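Local coordinates for protein choline kinase (Streptococcus pneumoniae, PDB 4R78) that probably phosphorylates choline as an ATP-dependent choline kinase of protein kinase-like fold, and binds AMP in its nucleotide pocket, at residues 76-81 with 99-104; 50-55 with 63-68; 132-137 with 246-251; 189-194 with 221-226. All blocks are in the same frame, centred on the assembly; numbering follows the deposited sequence.

Contact 1 of 4, residues 76-81 with 99-104; sequences NRQDEK and FDIEAG
Arg-77 reaches from the first turn of helix 77-87 to the turn that follows strand 96-100, where its guanidinium meets a row of backbone carbonyls. NH2 donates to Ile-101 O at 3.0 Å in a nearly straight bond (165° at the hydrogen); the acceptor lies in the guanidinium plane, while the donor is tilted from the plane of the carbonyl. NH1 donates a hydrogen bond to an ordered water that in turn donates to Glu-102 O. Over one face of the guanidinium, offset toward its rim, lie Ala-103 O and Gly-104 N. In the protein kinase-like fold this pairing sets the helix that follows the third strand, probably the counterpart of helix C, against an outer strand of the five-stranded N-lobe sheet. Lys-81 serves that strand's end. It holds CG opposite its backbone N (chi1 -171°) and runs extended past Phe-99 in the opposite sense, CB 3.5 Å from ring CD2, until NZ donates to Phe-99 O at 2.9 Å. A second water accepts from both Lys-81 NZ and Phe-99 N. Ile-101 CD1 packs 3.7 Å from Lys-81 CD, between the two basic chains. Polar ends within each segment are also matched: Asn-76 OD1 caps the helix by accepting from Asp-79 N at 2.9 Å, and Asp-100 OD1 accepts from Ala-103 N at 2.8 Å in an Asx motif, with Lys-28 as a salt-bridge partner. Glu-80 offers Phe-99 its CB alone; its carboxylate turns off to Ser-218.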
# COMPACT_ATOMS: atom_id res chain seq x y z
N ASN A 76 -7.98 -0.74 9.38
CA ASN A 76 -9.34 -0.55 9.86
C ASN A 76 -10.30 -0.88 8.73
O ASN A 76 -10.45 -0.10 7.78
CB ASN A 76 -9.54 0.88 10.38
CG ASN A 76 -10.92 1.12 10.98
OD1 ASN A 76 -11.94 0.65 10.46
ND2 ASN A 76 -10.96 1.88 12.07
N ARG A 77 -10.94 -2.04 8.82
CA ARG A 77 -11.72 -2.59 7.72
C ARG A 77 -12.90 -1.71 7.32
O ARG A 77 -13.16 -1.52 6.14
CB ARG A 77 -12.18 -4.01 8.04
CG ARG A 77 -11.01 -4.95 8.28
CD ARG A 77 -11.47 -6.34 8.67
NE ARG A 77 -10.35 -7.14 9.15
CZ ARG A 77 -10.48 -8.30 9.78
NH1 ARG A 77 -9.40 -8.96 10.19
NH2 ARG A 77 -11.68 -8.80 10.02
N GLN A 78 -13.59 -1.16 8.31
CA GLN A 78 -14.71 -0.28 8.03
C GLN A 78 -14.26 1.05 7.44
O GLN A 78 -14.89 1.54 6.50
CB GLN A 78 -15.59 -0.11 9.26
CG GLN A 78 -16.37 -1.38 9.52
CD GLN A 78 -17.63 -1.15 10.31
OE1 GLN A 78 -18.72 -1.48 9.86
NE2 GLN A 78 -17.48 -0.60 11.50
N ASP A 79 -13.17 1.61 7.96
CA ASP A 79 -12.58 2.81 7.35
C ASP A 79 -12.35 2.56 5.87
O ASP A 79 -12.72 3.38 5.03
CB ASP A 79 -11.23 3.14 7.99
CG ASP A 79 -11.34 3.90 9.30
OD1 ASP A 79 -12.46 4.11 9.83
OD2 ASP A 79 -10.27 4.27 9.82
N GLU A 80 -11.74 1.42 5.56
CA GLU A 80 -11.32 1.12 4.19
C GLU A 80 -12.47 0.73 3.28
O GLU A 80 -12.41 0.98 2.07
CB GLU A 80 -10.21 0.07 4.18
CG GLU A 80 -8.93 0.51 4.90
CD GLU A 80 -8.33 1.80 4.34
OE1 GLU A 80 -7.55 2.43 5.08
OE2 GLU A 80 -8.63 2.17 3.18
N LYS A 81 -13.52 0.14 3.85
CA LYS A 81 -14.73 -0.14 3.08
C LYS A 81 -15.39 1.18 2.67
O LYS A 81 -15.83 1.33 1.52
CB LYS A 81 -15.70 -1.03 3.85
CG LYS A 81 -16.87 -1.51 3.00
CD LYS A 81 -17.59 -2.68 3.63
CE LYS A 81 -18.69 -3.17 2.70
NZ LYS A 81 -19.24 -4.47 3.16
N PHE A 99 -16.53 -6.55 -0.08
CA PHE A 99 -15.51 -6.15 0.88
C PHE A 99 -15.96 -6.68 2.24
O PHE A 99 -16.81 -6.08 2.90
CB PHE A 99 -15.31 -4.63 0.89
CG PHE A 99 -14.01 -4.19 1.52
CD1 PHE A 99 -12.86 -4.04 0.75
CD2 PHE A 99 -13.93 -3.90 2.88
CE1 PHE A 99 -11.65 -3.62 1.32
CE2 PHE A 99 -12.74 -3.47 3.46
CZ PHE A 99 -11.60 -3.32 2.68
N ASP A 100 -15.41 -7.83 2.62
CA ASP A 100 -15.85 -8.56 3.80
C ASP A 100 -15.19 -8.02 5.07
O ASP A 100 -13.98 -8.13 5.25
CB ASP A 100 -15.57 -10.05 3.64
CG ASP A 100 -16.09 -10.88 4.80
OD1 ASP A 100 -15.27 -11.34 5.61
OD2 ASP A 100 -17.33 -11.07 4.89
N ILE A 101 -16.03 -7.43 5.92
CA ILE A 101 -15.62 -6.87 7.21
C ILE A 101 -15.26 -7.95 8.23
O ILE A 101 -14.37 -7.76 9.06
CB ILE A 101 -16.77 -5.97 7.77
CG1 ILE A 101 -16.99 -4.74 6.87
CG2 ILE A 101 -16.52 -5.57 9.21
CD1 ILE A 101 -15.73 -3.94 6.60
N GLU A 102 -15.96 -9.09 8.16
CA GLU A 102 -15.77 -10.16 9.13
C GLU A 102 -14.34 -10.71 9.15
O GLU A 102 -13.75 -10.88 10.23
CB GLU A 102 -16.80 -11.28 8.89
CG GLU A 102 -16.61 -12.54 9.75
CD GLU A 102 -16.90 -12.35 11.24
OE1 GLU A 102 -17.24 -11.23 11.69
OE2 GLU A 102 -16.78 -13.35 11.97
N ALA A 103 -13.78 -10.95 7.97
CA ALA A 103 -12.46 -11.57 7.87
C ALA A 103 -11.41 -10.66 7.21
O ALA A 103 -10.21 -10.90 7.34
CB ALA A 103 -12.55 -12.89 7.11
N GLY A 104 -11.86 -9.63 6.51
CA GLY A 104 -10.95 -8.73 5.81
C GLY A 104 -10.54 -9.28 4.46
O GLY A 104 -9.37 -9.61 4.23
O HOH W 1 -10.77 -11.41 11.10
O HOH W 2 -19.27 -6.33 0.67

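Contact 2 of 4, residues 50-55 with 63-68; sequences NQNYLA and IVKFFG. With AMP (adenosine monophosphate), chain C; MES (2-(N-morpholino)-ethanesulfonic acid), chain B.
Two extended side chains, Gln-51 (CG beside its backbone N, chi1 -65°) and Lys-65 (CG anti to the backbone N, chi1 -166°), cross at the end of the hairpin and bring their polar ends to the same anion. This is the sulfonate of a MES molecule, probably taken from the crystallisation liquor. Gln-51 NE2 donates to its O2S at 2.6 Å and also to O3S, and Lys-65 NZ to O1S at 2.8 Å. The amide's other end, OE1, accepts from two waters, one of which also donates to Phe-67 O. On the face that carries Lys-65, Asn-52 lies beside it and points the same way, its OD1 3.5 Å from Lys-65 CG and 3.3 Å from AMP O5'. Farther along this face Ile-63 packs against the adenine, CG1 being 3.6 Å from AMP C5. The backbones beneath are joined by an antiparallel ladder: Tyr-53 and Val-64 form the hydrogen-bonded pair, flanked by the non-hydrogen-bonded pairs Asn-52/Lys-65 and Leu-54/Ile-63, and Phe-66 N donates to Gln-51 O at 2.8 Å. On the reverse face Tyr-53 CB meets Val-64 CB at 4.1 Å, beneath helix 20-30. Lys-65 also forms long, weak ion pairs with Asp-214 and Glu-216. Such a hairpin, roofing the nucleotide and carrying an inward lysine on its second strand, is characteristic of the N-terminal lobe of protein kinase-like enzymes.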
# COMPACT_ATOMS: atom_id res chain seq x y z
N ASN A 50 1.11 -13.83 0.85
CA ASN A 50 0.09 -14.85 0.65
C ASN A 50 -1.33 -14.27 0.58
O ASN A 50 -2.31 -14.97 0.84
CB ASN A 50 0.17 -15.93 1.75
CG ASN A 50 -0.11 -15.38 3.16
OD1 ASN A 50 -0.58 -14.26 3.33
ND2 ASN A 50 0.20 -16.19 4.16
N GLN A 51 -1.44 -12.99 0.24
CA GLN A 51 -2.73 -12.30 0.26
C GLN A 51 -3.58 -12.46 -1.00
O GLN A 51 -4.80 -12.30 -0.94
CB GLN A 51 -2.53 -10.81 0.50
CG GLN A 51 -1.96 -10.45 1.85
CD GLN A 51 -1.71 -8.97 1.96
OE1 GLN A 51 -2.50 -8.24 2.56
NE2 GLN A 51 -0.62 -8.51 1.36
N ASN A 52 -2.95 -12.76 -2.12
CA ASN A 52 -3.61 -12.60 -3.42
C ASN A 52 -4.00 -13.92 -4.07
O ASN A 52 -3.20 -14.85 -4.16
CB ASN A 52 -2.72 -11.76 -4.34
CG ASN A 52 -2.41 -10.41 -3.74
OD1 ASN A 52 -3.31 -9.59 -3.52
ND2 ASN A 52 -1.14 -10.16 -3.43
N TYR A 53 -5.25 -13.98 -4.53
CA TYR A 53 -5.85 -15.21 -5.06
C TYR A 53 -6.71 -14.95 -6.28
O TYR A 53 -7.31 -13.88 -6.42
CB TYR A 53 -6.70 -15.90 -3.99
CG TYR A 53 -5.92 -16.30 -2.76
CD1 TYR A 53 -5.41 -17.59 -2.62
CD2 TYR A 53 -5.68 -15.38 -1.74
CE1 TYR A 53 -4.67 -17.95 -1.50
CE2 TYR A 53 -4.96 -15.73 -0.62
CZ TYR A 53 -4.45 -17.01 -0.50
OH TYR A 53 -3.73 -17.35 0.61
N LEU A 54 -6.76 -15.94 -7.17
CA LEU A 54 -7.67 -15.92 -8.30
C LEU A 54 -8.76 -16.95 -8.05
O LEU A 54 -8.48 -18.13 -7.86
CB LEU A 54 -6.92 -16.24 -9.60
CG LEU A 54 -7.75 -16.42 -10.88
CD1 LEU A 54 -8.49 -15.14 -11.23
CD2 LEU A 54 -6.85 -16.85 -12.03
N ALA A 55 -10.01 -16.49 -8.03
CA ALA A 55 -11.15 -17.36 -7.82
C ALA A 55 -11.91 -17.54 -9.12
O ALA A 55 -12.28 -16.56 -9.77
CB ALA A 55 -12.05 -16.80 -6.75
N ILE A 63 -10.59 -11.49 -8.67
CA ILE A 63 -9.33 -11.25 -7.97
C ILE A 63 -9.66 -11.04 -6.49
O ILE A 63 -10.51 -10.22 -6.14
CB ILE A 63 -8.59 -10.02 -8.56
CG1 ILE A 63 -8.02 -10.35 -9.95
CG2 ILE A 63 -7.51 -9.50 -7.61
CD1 ILE A 63 -6.91 -11.40 -9.97
N VAL A 64 -8.98 -11.79 -5.63
CA VAL A 64 -9.24 -11.75 -4.19
C VAL A 64 -8.00 -11.30 -3.43
O VAL A 64 -6.90 -11.80 -3.66
CB VAL A 64 -9.73 -13.13 -3.67
CG1 VAL A 64 -10.05 -13.06 -2.18
CG2 VAL A 64 -10.95 -13.60 -4.45
N LYS A 65 -8.18 -10.32 -2.54
CA LYS A 65 -7.13 -9.98 -1.59
C LYS A 65 -7.59 -10.26 -0.17
O LYS A 65 -8.50 -9.61 0.35
CB LYS A 65 -6.68 -8.52 -1.74
CG LYS A 65 -5.37 -8.26 -1.02
CD LYS A 65 -4.83 -6.86 -1.27
CE LYS A 65 -3.46 -6.70 -0.62
NZ LYS A 65 -2.87 -5.35 -0.84
N PHE A 66 -6.96 -11.26 0.44
CA PHE A 66 -7.21 -11.62 1.83
C PHE A 66 -6.18 -10.86 2.66
O PHE A 66 -5.04 -11.30 2.81
CB PHE A 66 -7.02 -13.14 1.99
CG PHE A 66 -7.68 -13.72 3.22
CD1 PHE A 66 -7.52 -13.13 4.48
CD2 PHE A 66 -8.41 -14.90 3.12
CE1 PHE A 66 -8.12 -13.69 5.61
CE2 PHE A 66 -9.00 -15.48 4.25
CZ PHE A 66 -8.86 -14.87 5.49
N PHE A 67 -6.58 -9.70 3.18
CA PHE A 67 -5.66 -8.79 3.86
C PHE A 67 -5.85 -8.79 5.38
O PHE A 67 -5.06 -8.19 6.11
CB PHE A 67 -5.83 -7.36 3.33
CG PHE A 67 -7.19 -6.78 3.59
CD1 PHE A 67 -8.19 -6.86 2.63
CD2 PHE A 67 -7.49 -6.18 4.82
CE1 PHE A 67 -9.46 -6.34 2.87
CE2 PHE A 67 -8.75 -5.66 5.07
CZ PHE A 67 -9.74 -5.74 4.10
N GLY A 68 -6.91 -9.44 5.85
CA GLY A 68 -7.34 -9.30 7.24
C GLY A 68 -6.58 -10.05 8.31
O GLY A 68 -6.71 -9.72 9.49
P AMP C . -0.18 -6.60 -5.30
O1P AMP C . 0.08 -6.16 -3.88
O2P AMP C . 0.79 -7.64 -5.82
O3P AMP C . -0.44 -5.46 -6.27
O5' AMP C . -1.58 -7.38 -5.25
C5' AMP C . -2.48 -7.33 -6.36
C4' AMP C . -1.83 -8.00 -7.57
O4' AMP C . -2.79 -8.84 -8.22
C3' AMP C . -1.38 -6.97 -8.59
O3' AMP C . 0.04 -6.79 -8.54
C2' AMP C . -1.82 -7.51 -9.93
O2' AMP C . -0.76 -8.22 -10.57
C1' AMP C . -2.92 -8.51 -9.61
N9 AMP C . -4.26 -7.92 -9.88
C8 AMP C . -4.94 -7.10 -9.06
N7 AMP C . -6.13 -6.73 -9.58
C5 AMP C . -6.24 -7.33 -10.78
C6 AMP C . -7.25 -7.37 -11.86
N6 AMP C . -8.40 -6.68 -11.74
N1 AMP C . -6.98 -8.13 -12.95
C2 AMP C . -5.83 -8.82 -13.07
N3 AMP C . -4.87 -8.83 -12.13
C4 AMP C . -5.00 -8.12 -10.98
O1 MES B . 6.23 -2.98 2.05
C2 MES B . 5.76 -4.31 1.95
C3 MES B . 4.40 -4.32 2.62
N4 MES B . 3.56 -3.36 1.92
C5 MES B . 4.07 -2.13 1.31
C6 MES B . 5.58 -2.16 1.09
C7 MES B . 2.12 -3.62 1.89
C8 MES B . 1.81 -4.58 0.75
S MES B . 0.29 -5.21 0.97
O1S MES B . -0.72 -4.20 0.58
O2S MES B . 0.13 -6.40 0.10
O3S MES B . 0.12 -5.58 2.39
O HOH W 3 -2.33 -8.19 5.27
O HOH W 4 -2.93 -5.51 2.49
O HOH W 5 -5.46 -9.49 -4.95

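Contact 3 of 4, residues 132-137 with 246-251; sequences ILQTIH and SHYESD
Tyr-248, the last residue of helix 238-248, reaches across to helix 126-137 and can be followed outward atom by atom. Its CB starts off to one side, but CG stands anti to the backbone N (chi1 164°), which swings the ring across to the other helix. CD1 comes first, 3.9 Å from Leu-133 CB and 4.0 Å from Gln-134 CG, so that one side of the ring rests obliquely on two consecutive residues. CE1 continues along Leu-133 CB at 3.8 Å. CZ lies 3.5 Å from His-137 ND1, and the hydroxyl ends in a hydrogen bond of 2.7 Å to that same nitrogen; either atom could be the donor. The rings meet rim to rim with their planes at 82°, and the hydroxyl sits at the imidazole edge, near its plane. The imidazole is also held from its far nitrogen, NE2 being bonded to Asp-226, which fixes its rotation. Meanwhile Gln-134 runs past the tyrosine in the opposite direction, its NE2 donating to Tyr-248 O at 2.9 Å, from above the carbonyl plane. A water donates to His-247 O and, weakly, to Gln-134 OE1. Pro-223 and Leu-227 touch both side chains. The contact thus joins two helices of the largely helical C-terminal lobe of the protein kinase-like fold over the start of helix 223-233, probably the counterpart of helix F.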
# COMPACT_ATOMS: atom_id res chain seq x y z
N ILE A 132 -2.42 10.93 -12.16
CA ILE A 132 -3.12 10.04 -11.23
C ILE A 132 -2.90 10.48 -9.78
O ILE A 132 -3.85 10.57 -9.01
CB ILE A 132 -2.73 8.55 -11.43
CG1 ILE A 132 -3.41 7.99 -12.69
CG2 ILE A 132 -3.12 7.71 -10.19
CD1 ILE A 132 -2.91 6.61 -13.09
N LEU A 133 -1.65 10.78 -9.43
CA LEU A 133 -1.36 11.20 -8.07
C LEU A 133 -1.98 12.57 -7.77
O LEU A 133 -2.45 12.80 -6.66
CB LEU A 133 0.15 11.18 -7.78
CG LEU A 133 0.79 9.79 -7.69
CD1 LEU A 133 2.12 9.88 -6.94
CD2 LEU A 133 -0.13 8.76 -7.03
N GLN A 134 -2.00 13.45 -8.77
CA GLN A 134 -2.68 14.73 -8.62
C GLN A 134 -4.16 14.52 -8.34
O GLN A 134 -4.74 15.18 -7.48
CB GLN A 134 -2.53 15.57 -9.88
CG GLN A 134 -1.16 16.15 -10.08
CD GLN A 134 -1.07 16.99 -11.33
OE1 GLN A 134 -1.62 16.62 -12.37
NE2 GLN A 134 -0.39 18.12 -11.24
N THR A 135 -4.76 13.58 -9.06
CA THR A 135 -6.19 13.28 -8.91
C THR A 135 -6.53 12.90 -7.47
O THR A 135 -7.50 13.41 -6.90
CB THR A 135 -6.65 12.18 -9.89
OG1 THR A 135 -6.59 12.68 -11.23
CG2 THR A 135 -8.07 11.73 -9.58
N ILE A 136 -5.74 12.01 -6.88
CA ILE A 136 -6.02 11.60 -5.51
C ILE A 136 -5.74 12.72 -4.51
O ILE A 136 -6.56 13.00 -3.65
CB ILE A 136 -5.36 10.24 -5.11
CG1 ILE A 136 -5.65 9.89 -3.64
CG2 ILE A 136 -3.87 10.25 -5.35
CD1 ILE A 136 -7.13 9.68 -3.32
N HIS A 137 -4.60 13.39 -4.66
CA HIS A 137 -4.22 14.40 -3.67
C HIS A 137 -5.06 15.67 -3.70
O HIS A 137 -5.14 16.37 -2.69
CB HIS A 137 -2.72 14.72 -3.76
CG HIS A 137 -1.85 13.54 -3.49
ND1 HIS A 137 -0.55 13.45 -3.94
CD2 HIS A 137 -2.10 12.38 -2.83
CE1 HIS A 137 -0.03 12.30 -3.56
NE2 HIS A 137 -0.95 11.63 -2.88
N SER A 246 8.48 17.61 -11.38
CA SER A 246 8.13 18.67 -12.33
C SER A 246 6.74 18.47 -12.93
O SER A 246 5.97 19.42 -13.04
CB SER A 246 9.18 18.78 -13.43
OG SER A 246 8.89 19.88 -14.28
N HIS A 247 6.43 17.23 -13.30
CA HIS A 247 5.11 16.85 -13.82
C HIS A 247 4.01 16.97 -12.75
O HIS A 247 2.91 17.45 -13.03
CB HIS A 247 5.14 15.40 -14.32
CG HIS A 247 5.83 15.21 -15.64
ND1 HIS A 247 5.17 14.73 -16.75
CD2 HIS A 247 7.11 15.41 -16.01
CE1 HIS A 247 6.02 14.65 -17.76
NE2 HIS A 247 7.21 15.06 -17.34
N TYR A 248 4.31 16.53 -11.54
CA TYR A 248 3.32 16.41 -10.47
C TYR A 248 2.99 17.74 -9.78
O TYR A 248 1.84 17.98 -9.41
CB TYR A 248 3.77 15.36 -9.45
CG TYR A 248 3.02 15.41 -8.14
CD1 TYR A 248 1.84 14.68 -7.95
CD2 TYR A 248 3.49 16.20 -7.08
CE1 TYR A 248 1.16 14.73 -6.75
CE2 TYR A 248 2.80 16.26 -5.88
CZ TYR A 248 1.64 15.53 -5.72
OH TYR A 248 0.97 15.58 -4.52
N GLU A 249 4.02 18.57 -9.59
CA GLU A 249 3.89 19.85 -8.89
C GLU A 249 2.85 20.75 -9.54
O GLU A 249 2.82 20.90 -10.76
CB GLU A 249 5.25 20.56 -8.87
CG GLU A 249 5.37 21.74 -7.91
CD GLU A 249 6.74 22.41 -8.00
OE1 GLU A 249 7.44 22.22 -9.02
OE2 GLU A 249 7.11 23.14 -7.05
N SER A 250 1.98 21.32 -8.70
CA SER A 250 1.02 22.34 -9.11
C SER A 250 0.72 23.18 -7.87
O SER A 250 1.21 22.88 -6.78
CB SER A 250 -0.26 21.71 -9.67
OG SER A 250 -1.05 21.12 -8.64
N ASP A 251 -0.08 24.24 -8.02
CA ASP A 251 -0.41 25.05 -6.85
C ASP A 251 -1.10 24.22 -5.75
O ASP A 251 -0.81 24.39 -4.57
CB ASP A 251 -1.27 26.25 -7.23
CG ASP A 251 -1.32 27.29 -6.12
OD1 ASP A 251 -2.34 27.35 -5.41
OD2 ASP A 251 -0.32 28.02 -5.96
O HOH W 6 0.60 16.09 -13.86

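Contact 4 of 4, residues 189-194 with 221-226; sequences DRKSCH and NDPMWD
The carboxylate of Asp-226 faces the backbone at His-194: OD2 uses its syn lone pair to accept from His-194 N at 2.9 Å, and Cys-193 CB sits close beside it. OD1 accepts from Ile-195 N, and OD2 is shared with His-137. This grip on successive peptide N-H groups is consistent with the helix F aspartate of protein kinase-like enzymes, which binds backbone N-H groups of the catalytic loop, and His-194, Asp-196 and Asn-201 fit the HxDxxxxN pattern of phosphotransferases in this family. Asp-226 OD1 also lies at the edge of the Trp-225 ring, and Asn-221 ND2 stands 3.2 Å above one face of that indole, toward the rim. The second carboxylate, Asp-222, divides its oxygens: OD1 caps helix 223-233 by accepting from Met-224 N through its anti lone pair, while OD2 accepts from Asp-189 N at 2.9 Å, the donor standing 33° out of the carboxylate plane. Asp-189 sets its own carboxylate aslant to it, the two planes 37° apart. OD2 of each comes within 3.5 Å of the other, a closeness that Lys-259, salt-bridged to both, would offset. A water donates to Asp-189 OD2 and Asp-222 OD1. Between these two sites the backbones pair, Lys-191 N donating to Asn-221 O and Asn-221 N to Lys-191 O. Over that bridge Pro-223 CG rests 3.7 Å from Lys-191 CG.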
# COMPACT_ATOMS: atom_id res chain seq x y z
N ASP A 189 0.72 18.39 6.17
CA ASP A 189 -0.52 18.59 5.43
C ASP A 189 -1.41 17.36 5.56
O ASP A 189 -0.96 16.29 5.96
CB ASP A 189 -0.21 18.94 3.97
CG ASP A 189 0.59 20.22 3.84
OD1 ASP A 189 0.15 21.27 4.36
OD2 ASP A 189 1.68 20.19 3.22
N ARG A 190 -2.69 17.53 5.22
CA ARG A 190 -3.68 16.49 5.43
C ARG A 190 -4.57 16.34 4.20
O ARG A 190 -5.49 17.14 3.97
CB ARG A 190 -4.51 16.81 6.68
CG ARG A 190 -5.54 15.77 7.03
CD ARG A 190 -6.31 16.16 8.27
NE ARG A 190 -7.46 15.28 8.47
CZ ARG A 190 -8.66 15.46 7.92
NH1 ARG A 190 -8.89 16.50 7.13
NH2 ARG A 190 -9.63 14.59 8.15
N LYS A 191 -4.27 15.31 3.40
CA LYS A 191 -4.99 15.06 2.15
C LYS A 191 -5.24 13.57 1.98
O LYS A 191 -4.55 12.74 2.60
CB LYS A 191 -4.18 15.58 0.95
CG LYS A 191 -3.80 17.06 1.00
CD LYS A 191 -4.96 17.97 0.64
CE LYS A 191 -4.51 19.43 0.62
NZ LYS A 191 -5.67 20.35 0.45
N SER A 192 -6.21 13.22 1.15
CA SER A 192 -6.46 11.83 0.79
C SER A 192 -5.23 11.23 0.10
O SER A 192 -4.78 11.74 -0.92
CB SER A 192 -7.68 11.74 -0.12
OG SER A 192 -7.56 12.61 -1.22
N CYS A 193 -4.69 10.16 0.69
CA CYS A 193 -3.50 9.48 0.16
C CYS A 193 -3.73 7.98 -0.01
O CYS A 193 -4.56 7.39 0.68
CB CYS A 193 -2.30 9.66 1.10
SG CYS A 193 -1.65 11.34 1.24
N HIS A 194 -2.99 7.38 -0.94
CA HIS A 194 -3.02 5.93 -1.16
C HIS A 194 -2.24 5.19 -0.08
O HIS A 194 -2.69 4.14 0.40
CB HIS A 194 -2.46 5.59 -2.55
CG HIS A 194 -2.49 4.13 -2.87
ND1 HIS A 194 -1.58 3.24 -2.35
CD2 HIS A 194 -3.32 3.41 -3.66
CE1 HIS A 194 -1.85 2.03 -2.81
NE2 HIS A 194 -2.90 2.11 -3.61
N ASN A 221 -3.23 11.93 5.04
CA ASN A 221 -1.79 12.05 5.31
C ASN A 221 -1.20 13.21 4.51
O ASN A 221 -1.89 13.85 3.72
CB ASN A 221 -1.08 10.73 4.97
CG ASN A 221 0.25 10.55 5.70
OD1 ASN A 221 0.66 11.38 6.51
ND2 ASN A 221 0.93 9.45 5.40
N ASP A 222 0.09 13.47 4.72
CA ASP A 222 0.80 14.43 3.89
C ASP A 222 1.09 13.78 2.54
O ASP A 222 1.62 12.68 2.49
CB ASP A 222 2.10 14.86 4.58
CG ASP A 222 2.72 16.07 3.93
OD1 ASP A 222 3.16 15.97 2.77
OD2 ASP A 222 2.75 17.14 4.59
N PRO A 223 0.72 14.46 1.43
CA PRO A 223 0.98 13.87 0.11
C PRO A 223 2.43 13.49 -0.17
O PRO A 223 2.68 12.60 -0.99
CB PRO A 223 0.52 14.96 -0.85
CG PRO A 223 -0.59 15.61 -0.13
CD PRO A 223 -0.11 15.67 1.31
N MET A 224 3.38 14.12 0.52
CA MET A 224 4.79 13.76 0.33
C MET A 224 5.10 12.33 0.78
O MET A 224 6.08 11.75 0.34
CB MET A 224 5.73 14.78 0.98
CG MET A 224 5.74 16.17 0.31
SD MET A 224 6.02 16.15 -1.48
CE MET A 224 4.34 16.31 -2.09
N TRP A 225 4.23 11.76 1.62
CA TRP A 225 4.34 10.33 1.95
C TRP A 225 4.18 9.50 0.68
O TRP A 225 4.96 8.58 0.42
CB TRP A 225 3.28 9.93 2.98
CG TRP A 225 3.22 8.45 3.22
CD1 TRP A 225 2.63 7.51 2.41
CD2 TRP A 225 3.76 7.73 4.33
NE1 TRP A 225 2.78 6.26 2.95
CE2 TRP A 225 3.47 6.36 4.13
CE3 TRP A 225 4.48 8.10 5.48
CZ2 TRP A 225 3.86 5.36 5.03
CZ3 TRP A 225 4.87 7.10 6.38
CH2 TRP A 225 4.56 5.75 6.14
N ASP A 226 3.14 9.81 -0.11
CA ASP A 226 2.88 9.08 -1.34
C ASP A 226 4.02 9.23 -2.35
O ASP A 226 4.42 8.26 -3.01
CB ASP A 226 1.56 9.51 -1.97
CG ASP A 226 0.35 8.77 -1.40
OD1 ASP A 226 0.53 7.89 -0.52
OD2 ASP A 226 -0.77 9.09 -1.84
O HOH W 7 2.82 18.35 1.57

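The four contacts fall into two pairs, one in each lobe. Contacts 1 and 2 have centres 14 Å apart and share the N-lobe sheet: Gly-104 O lies 3.0 Å from Phe-67 N, a backbone hydrogen bond, and Phe-99 CZ meets Phe-67 CZ at 3.4 Å. In the C-terminal lobe contact 4 is nested within the loop that contact 3 closes, their centres 11 Å apart, and His-137 NE2 bonded to Asp-226 OD2 at 2.8 Å couples them. Contacts 2 and 4, about 26 Å apart between centres, flank the cleft: contact 2 touches AMP directly, whereas the His-194 side chain of contact 4 is about 8 Å from it.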